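Local atomic coordinates of cGAS/DncV-like nucleotidyltransferase in E. coli homolog (Elizabethkingia meningoseptica ATCC 13253 = NBRC 12535, PDB entry 6E0O), a protein that synthesises cyclic dinucleotide second messengers from nucleoside triphosphates, using magnesium, as the signal-producing enzyme of a CBASS antiphage defence system. Residues A[237-248]-A[282-292]. Numbering follows the deposited sequence.
Sequences TQTLRNVIVKIY and MQKCWNYLGYQ
Ile244 of helix 236-252 fits as a knob into a hole formed by Met282, Cys285, Trp286 and Leu289 of helix 275-289, the last helix of this cGAS/DncV-like nucleotidyltransferase. The axes of segments 237-248 and 282-289 come within 9.8 Å, their N-to-C directions 149° apart, which makes this an antiparallel helix pair, and it lies about 19 Å from the bound nucleic acid at the nearest atoms.

Apolar packing divides between the branches of Ile244. CD1 reaches Leu289 CD1 at 3.5 Å, whereas CG2, anti to the backbone N, meets the Trp286 ring obliquely. Leu240 CD2 comes tip to tip with Leu289 CD1, and Leu8 and Trp11 of helix 5-11 pack against Leu240 and Leu289 respectively. Farther along, the bent chain of Met282 lays CG 3.6 Å from Ile247 CG2 and passes SD close to the backbone of Ile244.

The indole of Trp286 packs against Val245 and Arg241. Val245 CG2 lies 3.6 Å from Trp286 CZ3, and Arg241, extended from CG to NE, brings its guanidinium against the indole rim: Trp286 CH2 sits over one guanidinium face while the two planes stand 72° apart. This steep angle rules out a parallel stack.

At the Tyr248 end one water links Tyr248 OH and Gln283 NE2. The two direct hydrogen bonds across the pair both involve the last two residues of the chain. Beyond Gly290, the first residue to leave helical angles, with positive phi, Tyr291 turns back over the partner helix with one ring face toward Arg241 CA. Arg241 NH2 donates to the terminal carboxylate at Gln292 O over 3.2 Å, nearly straight at 173°. The phenol of Tyr291 donates 2.6 Å to Thr237 O, in the carbonyl plane on a lone pair, and that oxygen also accepts the helical bond from Arg241 N.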
ATOM      1  N   THR A 237      16.285   0.307  17.729  1.00 12.87           N
ATOM      2  CA  THR A 237      17.287   1.253  17.258  1.00 12.90           C
ATOM      3  C   THR A 237      18.283   0.561  16.338  1.00 12.60           C
ATOM      4  O   THR A 237      18.610   1.069  15.260  1.00 12.89           O
ATOM      5  CB  THR A 237      18.002   1.901  18.449  1.00 14.20           C
ATOM      6  OG1 THR A 237      17.067   2.650  19.239  1.00 15.82           O
ATOM      7  CG2 THR A 237      19.095   2.836  17.969  1.00 17.51           C
ATOM      8  N   GLN A 238      18.784  -0.605  16.749  1.00 12.32           N
ATOM      9  CA  GLN A 238      19.779  -1.281  15.924  1.00 11.67           C
ATOM     10  C   GLN A 238      19.140  -1.909  14.688  1.00 11.88           C
ATOM     11  O   GLN A 238      19.758  -1.954  13.617  1.00 12.12           O
ATOM     12  CB  GLN A 238      20.553  -2.319  16.732  1.00 13.73           C
ATOM     13  CG  GLN A 238      21.829  -2.752  16.033  1.00 15.93           C
ATOM     14  CD  GLN A 238      22.894  -1.639  15.969  1.00 15.25           C
ATOM     15  OE1 GLN A 238      22.751  -0.559  16.559  1.00 20.20           O
ATOM     16  NE2 GLN A 238      23.958  -1.902  15.236  1.00 20.50           N
ATOM     17  N   THR A 239      17.909  -2.420  14.815  1.00 11.92           N
ATOM     18  CA  THR A 239      17.230  -2.962  13.641  1.00 11.14           C
ATOM     19  C   THR A 239      17.031  -1.880  12.592  1.00 11.41           C
ATOM     20  O   THR A 239      17.281  -2.099  11.403  1.00 11.98           O
ATOM     21  CB  THR A 239      15.880  -3.572  14.031  1.00 11.71           C
ATOM     22  OG1 THR A 239      16.090  -4.725  14.845  1.00 12.48           O
ATOM     23  CG2 THR A 239      15.083  -3.961  12.787  1.00 12.48           C
ATOM     24  N   LEU A 240      16.568  -0.704  13.020  1.00 11.19           N
ATOM     25  CA  LEU A 240      16.331   0.388  12.080  1.00 11.30           C
ATOM     26  C   LEU A 240      17.634   0.830  11.436  1.00 11.57           C
ATOM     27  O   LEU A 240      17.680   1.096  10.232  1.00 11.83           O
ATOM     28  CB  LEU A 240      15.642   1.547  12.795  1.00 12.06           C
ATOM     29  CG  LEU A 240      15.276   2.776  11.955  1.00 12.62           C
ATOM     30  CD1 LEU A 240      14.336   2.425  10.816  1.00 13.25           C
ATOM     31  CD2 LEU A 240      14.669   3.832  12.877  1.00 14.12           C
ATOM     32  N   ARG A 241      18.715   0.880  12.219  1.00 11.99           N
ATOM     33  CA  ARG A 241      20.030   1.147  11.648  1.00 13.30           C
ATOM     34  C   ARG A 241      20.376   0.112  10.586  1.00 11.95           C
ATOM     35  O   ARG A 241      20.787   0.458   9.471  1.00 12.56           O
ATOM     36  CB  ARG A 241      21.087   1.139  12.751  1.00 13.61           C
ATOM     37  CG  ARG A 241      22.427   1.638  12.285  1.00 14.28           C
ATOM     38  CD  ARG A 241      23.489   1.427  13.351  1.00 21.56           C
ATOM     39  NE  ARG A 241      24.667   2.250  13.094  1.00 26.32           N
ATOM     40  CZ  ARG A 241      25.665   1.908  12.293  1.00 29.56           C
ATOM     41  NH1 ARG A 241      25.642   0.743  11.656  1.00 34.72           N
ATOM     42  NH2 ARG A 241      26.685   2.742  12.130  1.00 27.73           N
ATOM     43  N   ASN A 242      20.195  -1.172  10.911  1.00 11.94           N
ATOM     44  CA  ASN A 242      20.504  -2.227   9.951  1.00 11.96           C
ATOM     45  C   ASN A 242      19.689  -2.072   8.671  1.00 12.16           C
ATOM     46  O   ASN A 242      20.214  -2.251   7.567  1.00 12.78           O
ATOM     47  CB  ASN A 242      20.187  -3.598  10.543  1.00 11.69           C
ATOM     48  CG  ASN A 242      21.155  -4.039  11.601  1.00 12.28           C
ATOM     49  OD1 ASN A 242      22.205  -3.429  11.811  1.00 13.71           O
ATOM     50  ND2 ASN A 242      20.815  -5.130  12.271  1.00 13.99           N
ATOM     51  N   VAL A 243      18.393  -1.766   8.805  1.00 11.16           N
ATOM     52  CA  VAL A 243      17.509  -1.633   7.649  1.00 10.73           C
ATOM     53  C   VAL A 243      17.979  -0.503   6.747  1.00 11.03           C
ATOM     54  O   VAL A 243      18.095  -0.668   5.524  1.00 11.27           O
ATOM     55  CB  VAL A 243      16.062  -1.408   8.127  1.00 11.40           C
ATOM     56  CG1 VAL A 243      15.178  -0.892   6.996  1.00 11.88           C
ATOM     57  CG2 VAL A 243      15.478  -2.702   8.678  1.00 12.18           C
ATOM     58  N   ILE A 244      18.231   0.669   7.332  1.00 11.02           N
ATOM     59  CA  ILE A 244      18.623   1.824   6.527  1.00 11.30           C
ATOM     60  C   ILE A 244      19.959   1.561   5.839  1.00 10.83           C
ATOM     61  O   ILE A 244      20.119   1.808   4.636  1.00 11.76           O
ATOM     62  CB  ILE A 244      18.645   3.107   7.380  1.00 12.33           C
ATOM     63  CG1 ILE A 244      17.231   3.439   7.870  1.00 11.92           C
ATOM     64  CG2 ILE A 244      19.252   4.250   6.589  1.00 13.44           C
ATOM     65  CD1 ILE A 244      17.157   4.546   8.911  1.00 13.33           C
ATOM     66  N   VAL A 245      20.945   1.061   6.596  1.00 11.41           N
ATOM     67  CA  VAL A 245      22.261   0.812   6.013  1.00 12.72           C
ATOM     68  C   VAL A 245      22.164  -0.218   4.893  1.00 11.16           C
ATOM     69  O   VAL A 245      22.777  -0.064   3.829  1.00 12.57           O
ATOM     70  CB  VAL A 245      23.257   0.364   7.098  1.00 14.50           C
ATOM     71  CG1 VAL A 245      24.564  -0.117   6.461  1.00 16.42           C
ATOM     72  CG2 VAL A 245      23.526   1.493   8.077  1.00 16.80           C
ATOM     73  N   LYS A 246      21.393  -1.288   5.107  1.00 12.09           N
ATOM     74  CA  LYS A 246      21.302  -2.333   4.092  1.00 11.92           C
ATOM     75  C   LYS A 246      20.684  -1.804   2.801  1.00 10.96           C
ATOM     76  O   LYS A 246      21.201  -2.056   1.708  1.00 12.24           O
ATOM     77  CB  LYS A 246      20.505  -3.520   4.629  1.00 11.93           C
ATOM     78  CG  LYS A 246      20.311  -4.656   3.629  1.00 12.99           C
ATOM     79  CD  LYS A 246      21.609  -5.198   3.076  1.00 14.98           C
ATOM     80  CE  LYS A 246      21.385  -6.474   2.268  1.00 18.08           C
ATOM     81  NZ  LYS A 246      22.531  -6.753   1.342  1.00 20.71           N
ATOM     82  N   ILE A 247      19.570  -1.072   2.900  1.00 11.67           N
ATOM     83  CA  ILE A 247      18.939  -0.543   1.691  1.00 11.69           C
ATOM     84  C   ILE A 247      19.877   0.436   0.995  1.00 10.67           C
ATOM     85  O   ILE A 247      20.068   0.385  -0.222  1.00 11.05           O
ATOM     86  CB  ILE A 247      17.581   0.101   2.023  1.00 10.91           C
ATOM     87  CG1 ILE A 247      16.608  -0.948   2.552  1.00 11.25           C
ATOM     88  CG2 ILE A 247      16.996   0.790   0.793  1.00 11.07           C
ATOM     89  CD1 ILE A 247      15.393  -0.370   3.253  1.00 11.18           C
ATOM     90  N   TYR A 248      20.464   1.350   1.765  1.00 11.40           N
ATOM     91  CA  TYR A 248      21.387   2.343   1.221  1.00 11.76           C
ATOM     92  C   TYR A 248      22.509   1.672   0.451  1.00 11.72           C
ATOM     93  O   TYR A 248      22.771   2.009  -0.709  1.00 12.45           O
ATOM     94  CB  TYR A 248      21.902   3.168   2.396  1.00 11.99           C
ATOM     95  CG  TYR A 248      22.864   4.293   2.158  1.00 12.15           C
ATOM     96  CD1 TYR A 248      24.227   4.062   2.088  1.00 13.08           C
ATOM     97  CD2 TYR A 248      22.427   5.606   2.134  1.00 13.82           C
ATOM     98  CE1 TYR A 248      25.125   5.108   1.944  1.00 12.57           C
ATOM     99  CE2 TYR A 248      23.316   6.650   2.002  1.00 14.34           C
ATOM    100  CZ  TYR A 248      24.666   6.398   1.903  1.00 13.54           C
ATOM    101  OH  TYR A 248      25.543   7.446   1.791  1.00 16.57           O
ATOM    102  N   MET A 282      16.808   7.021   1.874  1.00 11.23           N
ATOM    103  CA  MET A 282      17.539   6.445   3.003  1.00 11.21           C
ATOM    104  C   MET A 282      18.483   7.466   3.634  1.00 11.32           C
ATOM    105  O   MET A 282      18.612   7.539   4.859  1.00 12.34           O
ATOM    106  CB  MET A 282      18.344   5.225   2.540  1.00 12.15           C
ATOM    107  CG  MET A 282      17.538   3.975   2.273  1.00 13.52           C
ATOM    108  SD  MET A 282      16.622   3.396   3.713  1.00 13.91           S
ATOM    109  CE  MET A 282      15.012   3.974   3.266  1.00 15.67           C
ATOM    110  N   GLN A 283      19.180   8.245   2.809  1.00 11.58           N
ATOM    111  CA  GLN A 283      20.062   9.274   3.340  1.00 12.84           C
ATOM    112  C   GLN A 283      19.284  10.280   4.177  1.00 12.62           C
ATOM    113  O   GLN A 283      19.727  10.677   5.261  1.00 13.17           O
ATOM    114  CB  GLN A 283      20.757   9.973   2.181  1.00 14.82           C
ATOM    115  CG  GLN A 283      21.560  11.169   2.571  1.00 18.51           C
ATOM    116  CD  GLN A 283      22.292  11.744   1.384  1.00 20.17           C
ATOM    117  OE1 GLN A 283      21.716  12.465   0.573  1.00 25.57           O
ATOM    118  NE2 GLN A 283      23.560  11.411   1.266  1.00 22.54           N
ATOM    119  N   LYS A 284      18.134  10.736   3.673  1.00 11.80           N
ATOM    120  CA  LYS A 284      17.341  11.706   4.418  1.00 12.51           C
ATOM    121  C   LYS A 284      16.858  11.117   5.736  1.00 12.63           C
ATOM    122  O   LYS A 284      16.846  11.804   6.767  1.00 12.90           O
ATOM    123  CB  LYS A 284      16.153  12.178   3.582  1.00 13.60           C
ATOM    124  CG  LYS A 284      16.526  12.978   2.352  1.00 16.19           C
ATOM    125  CD  LYS A 284      17.125  14.313   2.706  1.00 20.84           C
ATOM    126  CE  LYS A 284      17.185  15.207   1.477  1.00 23.80           C
ATOM    127  NZ  LYS A 284      17.919  16.465   1.749  1.00 30.25           N
ATOM    128  N   CYS A 285      16.463   9.842   5.722  1.00 12.17           N
ATOM    129  CA  CYS A 285      16.050   9.187   6.957  1.00 12.36           C
ATOM    130  C   CYS A 285      17.210   9.109   7.937  1.00 12.34           C
ATOM    131  O   CYS A 285      17.059   9.410   9.125  1.00 12.98           O
ATOM    132  CB  CYS A 285      15.514   7.787   6.664  1.00 12.30           C
ATOM    133  SG  CYS A 285      13.928   7.745   5.801  1.00 13.22           S
ATOM    134  N   TRP A 286      18.370   8.657   7.459  1.00 12.26           N
ATOM    135  CA  TRP A 286      19.546   8.556   8.318  1.00 12.18           C
ATOM    136  C   TRP A 286      19.866   9.888   8.978  1.00 12.27           C
ATOM    137  O   TRP A 286      20.099   9.955  10.191  1.00 14.30           O
ATOM    138  CB  TRP A 286      20.722   8.088   7.470  1.00 13.04           C
ATOM    139  CG  TRP A 286      22.003   7.924   8.206  1.00 12.46           C
ATOM    140  CD1 TRP A 286      22.997   8.842   8.334  1.00 14.64           C
ATOM    141  CD2 TRP A 286      22.448   6.746   8.879  1.00 14.69           C
ATOM    142  NE1 TRP A 286      24.036   8.311   9.058  1.00 17.15           N
ATOM    143  CE2 TRP A 286      23.722   7.023   9.403  1.00 16.32           C
ATOM    144  CE3 TRP A 286      21.888   5.484   9.094  1.00 16.31           C
ATOM    145  CZ2 TRP A 286      24.447   6.088  10.126  1.00 19.33           C
ATOM    146  CZ3 TRP A 286      22.607   4.556   9.814  1.00 19.70           C
ATOM    147  CH2 TRP A 286      23.874   4.861  10.320  1.00 20.22           C
ATOM    148  N   ASN A 287      19.874  10.963   8.190  1.00 13.89           N
ATOM    149  CA  ASN A 287      20.204  12.278   8.722  1.00 13.49           C
ATOM    150  C   ASN A 287      19.151  12.755   9.716  1.00 14.70           C
ATOM    151  O   ASN A 287      19.489  13.321  10.764  1.00 18.46           O
ATOM    152  CB  ASN A 287      20.333  13.280   7.573  1.00 15.65           C
ATOM    153  CG  ASN A 287      21.528  13.011   6.685  1.00 18.18           C
ATOM    154  OD1 ASN A 287      22.421  12.249   7.040  1.00 19.64           O
ATOM    155  ND2 ASN A 287      21.561  13.664   5.527  1.00 19.06           N
ATOM    156  N   TYR A 288      17.873  12.542   9.402  1.00 12.80           N
ATOM    157  CA  TYR A 288      16.798  12.974  10.287  1.00 13.57           C
ATOM    158  C   TYR A 288      16.860  12.241  11.614  1.00 13.67           C
ATOM    159  O   TYR A 288      16.655  12.838  12.675  1.00 14.40           O
ATOM    160  CB  TYR A 288      15.457  12.703   9.613  1.00 14.47           C
ATOM    161  CG  TYR A 288      14.275  13.207  10.403  1.00 13.26           C
ATOM    162  CD1 TYR A 288      13.897  14.535  10.335  1.00 14.26           C
ATOM    163  CD2 TYR A 288      13.531  12.358  11.207  1.00 13.67           C
ATOM    164  CE1 TYR A 288      12.816  15.014  11.039  1.00 14.94           C
ATOM    165  CE2 TYR A 288      12.444  12.824  11.920  1.00 14.91           C
ATOM    166  CZ  TYR A 288      12.098  14.163  11.835  1.00 14.58           C
ATOM    167  OH  TYR A 288      11.022  14.648  12.538  1.00 16.20           O
ATOM    168  N   LEU A 289      17.117  10.934  11.568  1.00 13.75           N
ATOM    169  CA  LEU A 289      17.161  10.122  12.774  1.00 14.28           C
ATOM    170  C   LEU A 289      18.417  10.361  13.599  1.00 15.62           C
ATOM    171  O   LEU A 289      18.392  10.133  14.812  1.00 16.80           O
ATOM    172  CB  LEU A 289      17.032   8.649  12.387  1.00 13.87           C
ATOM    173  CG  LEU A 289      15.660   8.295  11.797  1.00 14.31           C
ATOM    174  CD1 LEU A 289      15.694   6.964  11.047  1.00 15.41           C
ATOM    175  CD2 LEU A 289      14.587   8.284  12.877  1.00 15.88           C
ATOM    176  N   GLY A 290      19.492  10.837  12.985  1.00 17.02           N
ATOM    177  CA  GLY A 290      20.665  11.180  13.755  1.00 19.62           C
ATOM    178  C   GLY A 290      21.550  10.015  14.085  1.00 18.76           C
ATOM    179  O   GLY A 290      22.280  10.070  15.079  1.00 20.68           O
ATOM    180  N   TYR A 291      21.490   8.952  13.287  1.00 20.11           N
ATOM    181  CA  TYR A 291      22.427   7.853  13.428  1.00 19.88           C
ATOM    182  C   TYR A 291      23.851   8.322  13.166  1.00 21.18           C
ATOM    183  O   TYR A 291      24.101   9.217  12.355  1.00 21.32           O
ATOM    184  CB  TYR A 291      22.080   6.737  12.444  1.00 20.08           C
ATOM    185  CG  TYR A 291      20.971   5.849  12.932  1.00 18.06           C
ATOM    186  CD1 TYR A 291      21.192   4.937  13.956  1.00 17.93           C
ATOM    187  CD2 TYR A 291      19.700   5.929  12.387  1.00 17.50           C
ATOM    188  CE1 TYR A 291      20.188   4.130  14.419  1.00 16.64           C
ATOM    189  CE2 TYR A 291      18.695   5.107  12.832  1.00 18.06           C
ATOM    190  CZ  TYR A 291      18.950   4.202  13.840  1.00 16.75           C
ATOM    191  OH  TYR A 291      17.919   3.419  14.304  1.00 16.84           O
ATOM    192  N   GLN A 292      24.788   7.693  13.860  1.00 24.00           N
ATOM    193  CA  GLN A 292      26.201   8.021  13.754  1.00 30.99           C
ATOM    194  C   GLN A 292      27.011   6.778  13.391  1.00 33.81           C
ATOM    195  O   GLN A 292      26.534   5.647  13.492  1.00 34.68           O
ATOM    196  CB  GLN A 292      26.691   8.621  15.079  1.00 35.41           C
ATOM    197  CG  GLN A 292      26.698   7.665  16.277  1.00 41.56           C
ATOM    198  CD  GLN A 292      25.313   7.355  16.848  1.00 43.64           C
ATOM    199  OE1 GLN A 292      24.288   7.781  16.314  1.00 45.15           O
ATOM    200  NE2 GLN A 292      25.287   6.594  17.944  1.00 44.73           N
ATOM    201  OXT GLN A 292      28.171   6.870  12.985  1.00 37.11           O
TER
HETATM  202  O   HOH W   1      24.572   9.808   3.358  1.00 27.83           O